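Local structure of PilX (Neisseria meningitidis, 2OPE) at residues N35-V46 against V61-R72; P71-V79 against L88-G96. The protein is a minor type IV pilin that probably modulates the virulence properties of type IV pili, with a role in bacterial aggregation and adhesion. All coordinates share one frame; numbering follows the deposited sequence.

Interaction 1: N35-V46 against V61-R72; sequences NQTIKSKLERFV and VSVHFVNKEKPR
Two side chains of helix 35-46, Lys39 and Glu43, form a salt bridge against the Phe65 ring. Lys39 NZ meets Glu43 OE2 at 2.6 Å, on the syn side of the carboxylate, one helical turn along. With its CG anti to the backbone N (chi1 174°), Lys39 runs its methylenes across the aromatic: CG stands over one face, 4.1 Å from the Phe65 ring centroid, a CH-pi contact close to the ring normal. The same carboxylate brings OE2 within 3.5 Å of Phe65 CE2, approaching obliquely. Leu42 takes the ring at its edge, with CD1 3.6 Å from Phe65 CE1, so residues of two adjacent helical turns hold the phenyl group, Lys39 on one and Leu42 and Glu43 on the next. Further along, the helix and strand 61-65 run nearly antiparallel (164°). Here Val46 spans two alternate residues of the strand: CG1 lies against Val61 CG1, whereas CG2 packs on Val63 CB. In the type IV pilin fold, the region joining the long N-terminal helix to the antiparallel sheet is the alpha-beta loop; in PilX this region includes helix 35-48, which lies alongside the outermost strand 59-65. Beyond that strand the chain makes a type I turn from Asn67 to Lys70, within which Asn67 OD1 accepts from the backbone N of Glu69, an Asx turn. The turn meets the start of the helix. Asn35 ND2 donates to Glu69 OE1 at 3.2 Å, reaching it from above the carboxylate plane, with the amide and carboxylate planes turned 63° apart. Next to this bond the Pro71 ring wedges against the helix, its CD 3.7 Å from Asn35 CG and its CB 3.8 Å from Ile38 CG2. Arg72 NH1 bonds to Leu28 O.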
loop_
_atom_site.group_PDB
_atom_site.type_symbol
_atom_site.label_atom_id
_atom_site.label_comp_id
_atom_site.label_asym_id
_atom_site.label_seq_id
_atom_site.Cartn_x
_atom_site.Cartn_y
_atom_site.Cartn_z
ATOM N N ASN A 35 -18.492 7.592 6.503
ATOM C CA ASN A 35 -17.658 6.813 5.590
ATOM C C ASN A 35 -17.059 7.619 4.460
ATOM O O ASN A 35 -15.977 7.297 3.963
ATOM C CB ASN A 35 -18.458 5.684 4.991
ATOM C CG ASN A 35 -18.900 4.674 6.024
ATOM O OD1 ASN A 35 -18.275 4.501 7.085
ATOM N ND2 ASN A 35 -19.984 3.989 5.715
ATOM N N GLN A 36 -17.784 8.656 4.032
ATOM C CA GLN A 36 -17.277 9.568 3.030
ATOM C C GLN A 36 -16.074 10.359 3.558
ATOM O O GLN A 36 -15.111 10.600 2.838
ATOM C CB GLN A 36 -18.400 10.517 2.614
ATOM C CG GLN A 36 -17.916 11.759 1.939
ATOM C CD GLN A 36 -18.956 12.374 1.069
ATOM O OE1 GLN A 36 -20.167 12.398 1.417
ATOM N NE2 GLN A 36 -18.511 12.898 -0.089
ATOM N N THR A 37 -16.136 10.764 4.820
ATOM C CA THR A 37 -15.043 11.462 5.487
ATOM C C THR A 37 -13.815 10.573 5.747
ATOM O O THR A 37 -12.677 10.989 5.526
ATOM C CB THR A 37 -15.551 12.066 6.785
ATOM O OG1 THR A 37 -16.587 13.005 6.471
ATOM C CG2 THR A 37 -14.441 12.762 7.556
ATOM N N ILE A 38 -14.045 9.342 6.198
ATOM C CA ILE A 38 -12.947 8.404 6.412
ATOM C C ILE A 38 -12.238 8.163 5.075
ATOM O O ILE A 38 -11.022 8.160 5.005
ATOM C CB ILE A 38 -13.456 7.015 6.931
ATOM C CG1 ILE A 38 -14.182 7.118 8.302
ATOM C CG2 ILE A 38 -12.325 5.961 6.923
ATOM C CD1 ILE A 38 -13.385 7.731 9.400
ATOM N N LYS A 39 -13.017 7.932 4.020
ATOM C CA LYS A 39 -12.472 7.612 2.716
ATOM C C LYS A 39 -11.600 8.745 2.167
ATOM O O LYS A 39 -10.477 8.498 1.750
ATOM C CB LYS A 39 -13.586 7.276 1.716
ATOM C CG LYS A 39 -13.079 7.062 0.267
ATOM C CD LYS A 39 -14.121 6.421 -0.615
ATOM C CE LYS A 39 -13.632 6.284 -2.104
ATOM N NZ LYS A 39 -13.196 7.601 -2.665
ATOM N N SER A 40 -12.087 9.993 2.178
ATOM C CA SER A 40 -11.245 11.058 1.622
ATOM C C SER A 40 -10.056 11.376 2.503
ATOM O O SER A 40 -8.981 11.685 1.999
ATOM C CB SER A 40 -12.030 12.342 1.239
ATOM O OG SER A 40 -12.999 12.662 2.198
ATOM N N LYS A 41 -10.247 11.325 3.818
ATOM C CA LYS A 41 -9.090 11.406 4.735
ATOM C C LYS A 41 -8.027 10.333 4.443
ATOM O O LYS A 41 -6.846 10.664 4.295
ATOM C CB LYS A 41 -9.526 11.380 6.193
ATOM C CG LYS A 41 -10.091 12.726 6.710
ATOM C CD LYS A 41 -10.461 12.583 8.175
ATOM C CE LYS A 41 -11.120 13.854 8.794
ATOM N NZ LYS A 41 -11.645 13.551 10.176
ATOM N N LEU A 42 -8.423 9.076 4.271
ATOM C CA LEU A 42 -7.422 8.074 3.932
ATOM C C LEU A 42 -6.647 8.460 2.682
ATOM O O LEU A 42 -5.414 8.379 2.648
ATOM C CB LEU A 42 -8.070 6.689 3.728
ATOM C CG LEU A 42 -8.501 6.012 5.041
ATOM C CD1 LEU A 42 -9.530 4.906 4.774
ATOM C CD2 LEU A 42 -7.301 5.493 5.841
ATOM N N GLU A 43 -7.395 8.860 1.648
ATOM C CA GLU A 43 -6.854 9.252 0.338
ATOM C C GLU A 43 -5.906 10.451 0.426
ATOM O O GLU A 43 -4.860 10.455 -0.203
ATOM C CB GLU A 43 -8.009 9.475 -0.685
ATOM C CG GLU A 43 -8.829 8.183 -0.972
ATOM C CD GLU A 43 -10.069 8.412 -1.837
ATOM O OE1 GLU A 43 -10.511 9.568 -2.001
ATOM O OE2 GLU A 43 -10.619 7.425 -2.372
ATOM N N ARG A 44 -6.270 11.480 1.174
ATOM C CA ARG A 44 -5.376 12.631 1.364
ATOM C C ARG A 44 -4.149 12.251 2.150
ATOM O O ARG A 44 -3.054 12.668 1.826
ATOM C CB ARG A 44 -6.090 13.751 2.115
ATOM C CG ARG A 44 -6.480 14.883 1.239
ATOM C CD ARG A 44 -7.281 15.895 1.998
ATOM N NE ARG A 44 -8.530 15.298 2.447
ATOM C CZ ARG A 44 -9.689 15.500 1.837
ATOM N NH1 ARG A 44 -10.798 14.927 2.311
ATOM N NH2 ARG A 44 -9.737 16.301 0.764
ATOM N N PHE A 45 -4.337 11.492 3.224
ATOM C CA PHE A 45 -3.231 11.184 4.100
ATOM C C PHE A 45 -2.204 10.347 3.350
ATOM O O PHE A 45 -1.040 10.695 3.278
ATOM C CB PHE A 45 -3.653 10.431 5.369
ATOM C CG PHE A 45 -2.466 9.946 6.153
ATOM C CD1 PHE A 45 -2.227 8.573 6.343
ATOM C CD2 PHE A 45 -1.509 10.846 6.565
ATOM C CE1 PHE A 45 -1.096 8.141 7.028
ATOM C CE2 PHE A 45 -0.376 10.418 7.244
ATOM C CZ PHE A 45 -0.167 9.065 7.473
ATOM N N VAL A 46 -2.660 9.236 2.798
ATOM C CA VAL A 46 -1.788 8.321 2.048
ATOM C C VAL A 46 -1.082 8.970 0.880
ATOM O O VAL A 46 0.125 8.782 0.686
ATOM C CB VAL A 46 -2.581 7.117 1.513
ATOM C CG1 VAL A 46 -1.704 6.277 0.520
ATOM C CG2 VAL A 46 -3.139 6.264 2.725
ATOM N N VAL A 61 2.796 5.288 -3.405
ATOM C CA VAL A 61 1.889 4.534 -2.557
ATOM C C VAL A 61 0.445 5.079 -2.677
ATOM O O VAL A 61 0.213 6.298 -2.664
ATOM C CB VAL A 61 2.429 4.486 -1.095
ATOM C CG1 VAL A 61 1.432 3.856 -0.161
ATOM C CG2 VAL A 61 3.740 3.711 -1.061
ATOM N N SER A 62 -0.532 4.178 -2.840
ATOM C CA SER A 62 -1.928 4.630 -2.972
ATOM C C SER A 62 -2.819 3.698 -2.165
ATOM O O SER A 62 -2.383 2.591 -1.866
ATOM C CB SER A 62 -2.336 4.664 -4.442
ATOM O OG SER A 62 -2.012 3.416 -5.057
ATOM N N VAL A 63 -4.038 4.147 -1.826
ATOM C CA VAL A 63 -5.020 3.399 -0.992
ATOM C C VAL A 63 -6.278 3.099 -1.858
ATOM O O VAL A 63 -6.690 3.895 -2.726
ATOM C CB VAL A 63 -5.389 4.200 0.340
ATOM C CG1 VAL A 63 -6.012 5.567 -0.007
ATOM C CG2 VAL A 63 -6.309 3.465 1.227
ATOM N N HIS A 64 -6.864 1.928 -1.671
ATOM C CA HIS A 64 -7.895 1.467 -2.591
ATOM C C HIS A 64 -9.046 0.857 -1.826
ATOM O O HIS A 64 -8.862 0.342 -0.744
ATOM C CB HIS A 64 -7.264 0.488 -3.609
ATOM C CG HIS A 64 -6.085 1.079 -4.338
ATOM N ND1 HIS A 64 -6.202 1.708 -5.564
ATOM C CD2 HIS A 64 -4.778 1.211 -3.967
ATOM C CE1 HIS A 64 -5.013 2.162 -5.934
ATOM N NE2 HIS A 64 -4.130 1.873 -4.987
ATOM N N PHE A 65 -10.236 0.942 -2.385
ATOM C CA PHE A 65 -11.467 0.578 -1.714
ATOM C C PHE A 65 -12.300 -0.280 -2.639
ATOM O O PHE A 65 -12.482 0.032 -3.817
ATOM C CB PHE A 65 -12.266 1.852 -1.377
ATOM C CG PHE A 65 -11.503 2.824 -0.539
ATOM C CD1 PHE A 65 -11.524 2.717 0.858
ATOM C CD2 PHE A 65 -10.709 3.809 -1.138
ATOM C CE1 PHE A 65 -10.769 3.576 1.643
ATOM C CE2 PHE A 65 -9.973 4.670 -0.376
ATOM C CZ PHE A 65 -9.982 4.559 1.025
ATOM N N VAL A 66 -12.850 -1.351 -2.123
ATOM C CA VAL A 66 -13.779 -2.088 -2.940
ATOM C C VAL A 66 -15.123 -1.392 -2.879
ATOM O O VAL A 66 -15.816 -1.266 -3.890
ATOM C CB VAL A 66 -13.874 -3.548 -2.489
ATOM C CG1 VAL A 66 -15.106 -4.252 -3.129
ATOM C CG2 VAL A 66 -12.584 -4.254 -2.897
ATOM N N ASN A 67 -15.443 -0.907 -1.686
ATOM C CA ASN A 67 -16.759 -0.415 -1.333
ATOM C C ASN A 67 -16.567 0.882 -0.561
ATOM O O ASN A 67 -16.057 0.874 0.573
ATOM C CB ASN A 67 -17.462 -1.452 -0.432
ATOM C CG ASN A 67 -18.891 -1.048 -0.055
ATOM O OD1 ASN A 67 -19.385 -0.006 -0.465
ATOM N ND2 ASN A 67 -19.541 -1.866 0.753
ATOM N N LYS A 68 -16.972 1.990 -1.170
ATOM C CA LYS A 68 -16.877 3.293 -0.551
ATOM C C LYS A 68 -17.682 3.367 0.738
ATOM O O LYS A 68 -17.569 4.329 1.493
ATOM C CB LYS A 68 -17.340 4.386 -1.520
ATOM C CG LYS A 68 -18.856 4.463 -1.714
ATOM C CD LYS A 68 -19.250 5.576 -2.656
ATOM C CE LYS A 68 -20.697 5.412 -3.128
ATOM N NZ LYS A 68 -21.741 5.666 -2.072
ATOM N N GLU A 69 -18.505 2.365 1.010
ATOM C CA GLU A 69 -19.307 2.428 2.235
ATOM C C GLU A 69 -18.676 1.537 3.328
ATOM O O GLU A 69 -19.094 1.541 4.505
ATOM C CB GLU A 69 -20.777 2.096 1.942
ATOM C CG GLU A 69 -21.768 2.843 2.817
ATOM C CD GLU A 69 -21.866 4.372 2.558
ATOM O OE1 GLU A 69 -22.032 5.117 3.551
ATOM O OE2 GLU A 69 -21.809 4.825 1.388
ATOM N N LYS A 70 -17.640 0.799 2.930
ATOM C CA LYS A 70 -16.811 0.072 3.866
ATOM C C LYS A 70 -15.367 0.551 3.730
ATOM O O LYS A 70 -14.471 -0.230 3.342
ATOM C CB LYS A 70 -16.904 -1.435 3.584
ATOM C CG LYS A 70 -16.667 -2.343 4.803
ATOM C CD LYS A 70 -16.190 -3.703 4.403
ATOM C CE LYS A 70 -16.365 -4.732 5.541
ATOM N NZ LYS A 70 -15.536 -5.980 5.337
ATOM N N PRO A 71 -15.110 1.832 4.052
ATOM C CA PRO A 71 -13.749 2.374 3.867
ATOM C C PRO A 71 -12.704 1.777 4.805
ATOM O O PRO A 71 -11.525 1.872 4.514
ATOM C CB PRO A 71 -13.914 3.867 4.164
ATOM C CG PRO A 71 -15.123 3.965 4.990
ATOM C CD PRO A 71 -16.034 2.834 4.607
ATOM N N ARG A 72 -13.124 1.184 5.920
ATOM C CA ARG A 72 -12.191 0.539 6.842
ATOM C C ARG A 72 -11.571 -0.699 6.240
ATOM O O ARG A 72 -10.500 -1.135 6.697
ATOM C CB ARG A 72 -12.879 0.206 8.164
ATOM C CG ARG A 72 -13.289 1.478 8.951
ATOM C CD ARG A 72 -13.980 1.171 10.275
ATOM N NE ARG A 72 -13.950 2.374 11.093
ATOM C CZ ARG A 72 -14.844 3.334 10.988
ATOM N NH1 ARG A 72 -14.747 4.422 11.727
ATOM N NH2 ARG A 72 -15.830 3.207 10.127
#

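Interaction 2: P71-V79 against L88-G96; sequences PRAYSLVGV and LSVWMNSVG
Ser94 closes one end of this hairpin against Arg72 and Tyr74 through both its hydroxyl and its backbone. With OG between the backbone N and the carbonyl carbon (chi1 45°), the hydroxyl reaches two backbone groups: it donates to Arg72 O at 2.6 Å, in the carbonyl plane and on a lone pair, and accepts a weak bond from Tyr74 N at 3.4 Å from OG. The return bond, Ser94 N to Tyr74 O, is 2.9 Å. Ser94 CB lies over one face of the Tyr74 ring, 3.5 Å from the ring centroid and 17° off its normal, a CH-pi contact. Regular antiparallel pairing follows. Met92 N gives to Leu76 O at 2.8 Å; the reciprocal bond from Leu76 N is less certain because Met92 O is crowded in the model. Gly78 and Val90 bond in both directions, Gly78 N to Val90 O at 2.7 Å and Val90 N to Gly78 O at 3.0 Å. Between these two hydrogen-bonded pairs, Val77 and Trp91 form a non-hydrogen-bonded one, and Leu76 O also takes a CA-H contact from Trp91. Polar ends are met from outside the hairpin: Tyr74 OH bonds to Asn20 OD1, Trp91 NE1 to Leu111 O and Ser89 OG to Thr87 O. Strand 74-80 is flanked by strand 59-65, and strand 89-93 by 98-101, so the hairpin lies inside the five-stranded sheet. On one face Leu76 and Met92 pack on Met16 of helix 5-28; on the other, Trp91 stacks with His110 and Tyr99, while Val79 and Ser89 touch helix 104-109.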
loop_
_atom_site.group_PDB
_atom_site.type_symbol
_atom_site.label_atom_id
_atom_site.label_comp_id
_atom_site.label_asym_id
_atom_site.label_seq_id
_atom_site.Cartn_x
_atom_site.Cartn_y
_atom_site.Cartn_z
ATOM N N PRO A 71 -15.110 1.832 4.052
ATOM C CA PRO A 71 -13.749 2.374 3.867
ATOM C C PRO A 71 -12.704 1.777 4.805
ATOM O O PRO A 71 -11.525 1.872 4.514
ATOM C CB PRO A 71 -13.914 3.867 4.164
ATOM C CG PRO A 71 -15.123 3.965 4.990
ATOM C CD PRO A 71 -16.034 2.834 4.607
ATOM N N ARG A 72 -13.124 1.184 5.920
ATOM C CA ARG A 72 -12.191 0.539 6.842
ATOM C C ARG A 72 -11.571 -0.699 6.240
ATOM O O ARG A 72 -10.500 -1.135 6.697
ATOM C CB ARG A 72 -12.879 0.206 8.164
ATOM C CG ARG A 72 -13.289 1.478 8.951
ATOM C CD ARG A 72 -13.980 1.171 10.275
ATOM N NE ARG A 72 -13.950 2.374 11.093
ATOM C CZ ARG A 72 -14.844 3.334 10.988
ATOM N NH1 ARG A 72 -14.747 4.422 11.727
ATOM N NH2 ARG A 72 -15.830 3.207 10.127
ATOM N N ALA A 73 -12.252 -1.287 5.243
ATOM C CA ALA A 73 -11.667 -2.331 4.384
ATOM C C ALA A 73 -11.013 -1.664 3.192
ATOM O O ALA A 73 -11.692 -1.340 2.212
ATOM C CB ALA A 73 -12.703 -3.266 3.899
ATOM N N TYR A 74 -9.714 -1.422 3.274
ATOM C CA TYR A 74 -8.977 -0.855 2.138
ATOM C C TYR A 74 -7.684 -1.669 2.021
ATOM O O TYR A 74 -7.351 -2.464 2.894
ATOM C CB TYR A 74 -8.659 0.647 2.324
ATOM C CG TYR A 74 -7.772 0.912 3.569
ATOM C CD1 TYR A 74 -6.389 0.667 3.521
ATOM C CD2 TYR A 74 -8.324 1.334 4.789
ATOM C CE1 TYR A 74 -5.578 0.862 4.615
ATOM C CE2 TYR A 74 -7.501 1.534 5.909
ATOM C CZ TYR A 74 -6.111 1.282 5.812
ATOM O OH TYR A 74 -5.259 1.396 6.898
ATOM N N SER A 75 -6.965 -1.450 0.940
ATOM C CA SER A 75 -5.621 -1.955 0.793
ATOM C C SER A 75 -4.682 -0.839 0.321
ATOM O O SER A 75 -5.109 0.159 -0.271
ATOM C CB SER A 75 -5.623 -3.097 -0.193
ATOM O OG SER A 75 -6.106 -2.654 -1.407
ATOM N N LEU A 76 -3.405 -1.006 0.619
ATOM C CA LEU A 76 -2.395 -0.109 0.149
ATOM C C LEU A 76 -1.620 -0.808 -0.941
ATOM O O LEU A 76 -1.249 -1.965 -0.805
ATOM C CB LEU A 76 -1.455 0.272 1.292
ATOM C CG LEU A 76 -2.051 0.960 2.511
ATOM C CD1 LEU A 76 -0.982 1.071 3.653
ATOM C CD2 LEU A 76 -2.574 2.322 2.115
ATOM N N VAL A 77 -1.360 -0.093 -2.024
ATOM C CA VAL A 77 -0.537 -0.600 -3.122
ATOM C C VAL A 77 0.775 0.226 -3.209
ATOM O O VAL A 77 0.765 1.442 -3.183
ATOM C CB VAL A 77 -1.367 -0.541 -4.444
ATOM C CG1 VAL A 77 -0.569 -0.884 -5.643
ATOM C CG2 VAL A 77 -2.588 -1.455 -4.341
ATOM N N GLY A 78 1.926 -0.433 -3.249
ATOM C CA GLY A 78 3.180 0.316 -3.351
ATOM C C GLY A 78 3.814 -0.128 -4.658
ATOM O O GLY A 78 4.087 -1.311 -4.838
ATOM N N VAL A 79 4.027 0.782 -5.605
ATOM C CA VAL A 79 4.638 0.338 -6.862
ATOM C C VAL A 79 5.687 1.317 -7.323
ATOM O O VAL A 79 5.677 2.502 -6.933
ATOM C CB VAL A 79 3.577 0.098 -7.974
ATOM C CG1 VAL A 79 2.595 -0.982 -7.515
ATOM C CG2 VAL A 79 2.851 1.437 -8.414
ATOM N N LEU A 88 9.660 -4.759 -8.488
ATOM C CA LEU A 88 9.191 -5.318 -7.240
ATOM C C LEU A 88 8.212 -4.338 -6.636
ATOM O O LEU A 88 8.466 -3.130 -6.628
ATOM C CB LEU A 88 10.355 -5.580 -6.256
ATOM C CG LEU A 88 11.444 -6.596 -6.649
ATOM C CD1 LEU A 88 12.488 -6.812 -5.576
ATOM C CD2 LEU A 88 10.841 -7.924 -7.119
ATOM N N SER A 89 7.130 -4.874 -6.076
ATOM C CA SER A 89 6.085 -4.045 -5.511
ATOM C C SER A 89 5.605 -4.638 -4.188
ATOM O O SER A 89 6.138 -5.649 -3.728
ATOM C CB SER A 89 4.947 -3.889 -6.514
ATOM O OG SER A 89 5.468 -3.428 -7.763
ATOM N N VAL A 90 4.618 -3.987 -3.564
ATOM C CA VAL A 90 4.036 -4.447 -2.306
ATOM C C VAL A 90 2.547 -4.107 -2.339
ATOM O O VAL A 90 2.164 -3.082 -2.955
ATOM C CB VAL A 90 4.721 -3.721 -1.131
ATOM C CG1 VAL A 90 4.004 -3.922 0.168
ATOM C CG2 VAL A 90 6.190 -4.159 -1.022
ATOM N N TRP A 91 1.699 -4.952 -1.724
ATOM C CA TRP A 91 0.370 -4.475 -1.330
ATOM C C TRP A 91 0.043 -4.971 0.070
ATOM O O TRP A 91 0.668 -5.913 0.567
ATOM C CB TRP A 91 -0.742 -4.819 -2.360
ATOM C CG TRP A 91 -1.173 -6.274 -2.355
ATOM C CD1 TRP A 91 -0.559 -7.315 -2.999
ATOM C CD2 TRP A 91 -2.292 -6.847 -1.639
ATOM N NE1 TRP A 91 -1.237 -8.497 -2.747
ATOM C CE2 TRP A 91 -2.284 -8.241 -1.892
ATOM C CE3 TRP A 91 -3.268 -6.325 -0.772
ATOM C CZ2 TRP A 91 -3.231 -9.113 -1.323
ATOM C CZ3 TRP A 91 -4.203 -7.185 -0.235
ATOM C CH2 TRP A 91 -4.174 -8.565 -0.505
ATOM N N MET A 92 -0.940 -4.344 0.708
ATOM C CA MET A 92 -1.431 -4.827 2.005
ATOM C C MET A 92 -2.881 -4.396 2.339
ATOM O O MET A 92 -3.436 -3.437 1.771
ATOM C CB MET A 92 -0.420 -4.484 3.155
ATOM C CG MET A 92 -0.171 -2.967 3.337
ATOM S SD MET A 92 1.067 -2.456 4.550
ATOM C CE MET A 92 2.590 -3.234 4.019
ATOM N N ASN A 93 -3.468 -5.186 3.239
ATOM C CA ASN A 93 -4.767 -5.038 3.924
ATOM C C ASN A 93 -4.743 -3.964 5.000
ATOM O O ASN A 93 -3.705 -3.811 5.646
ATOM C CB ASN A 93 -5.012 -6.365 4.761
ATOM C CG ASN A 93 -5.793 -7.323 3.998
ATOM O OD1 ASN A 93 -6.443 -6.882 3.062
ATOM N ND2 ASN A 93 -5.719 -8.626 4.287
ATOM N N SER A 94 -5.891 -3.340 5.280
ATOM C CA SER A 94 -6.060 -2.619 6.545
ATOM C C SER A 94 -6.066 -3.534 7.713
ATOM O O SER A 94 -5.977 -3.061 8.832
ATOM C CB SER A 94 -7.374 -1.840 6.622
ATOM O OG SER A 94 -8.436 -2.634 6.172
ATOM N N VAL A 95 -6.246 -4.829 7.457
ATOM C CA VAL A 95 -6.295 -5.857 8.492
ATOM C C VAL A 95 -4.886 -6.377 8.843
ATOM O O VAL A 95 -4.693 -7.134 9.785
ATOM C CB VAL A 95 -7.202 -7.043 8.042
ATOM C CG1 VAL A 95 -6.860 -8.269 8.818
ATOM C CG2 VAL A 95 -8.680 -6.704 8.241
ATOM N N GLY A 96 -3.905 -6.025 8.033
ATOM C CA GLY A 96 -2.518 -6.324 8.366
ATOM C C GLY A 96 -1.826 -7.387 7.540
ATOM O O GLY A 96 -0.637 -7.604 7.721
#

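Interactions 1 and 2 are consecutive along the chain and share Pro71 and Arg72, where the loop after strand 59-65 turns into strand 74-80. The two strands are neighbours in the sheet, joined by His64 N to Ser75 O and Ser62 O to Val77 N. Interaction 1 is partly buried and lies nearer the molecular surface: side chains do the work, with apolar packing bordered by charged groups. Interaction 2 is buried near the centre of the chain and rests largely on backbone bonds between strands. Tyr74 bridges the two, touching Leu42, Val63 and Phe65 of interaction 1 while its ring carries Ser94 of interaction 2.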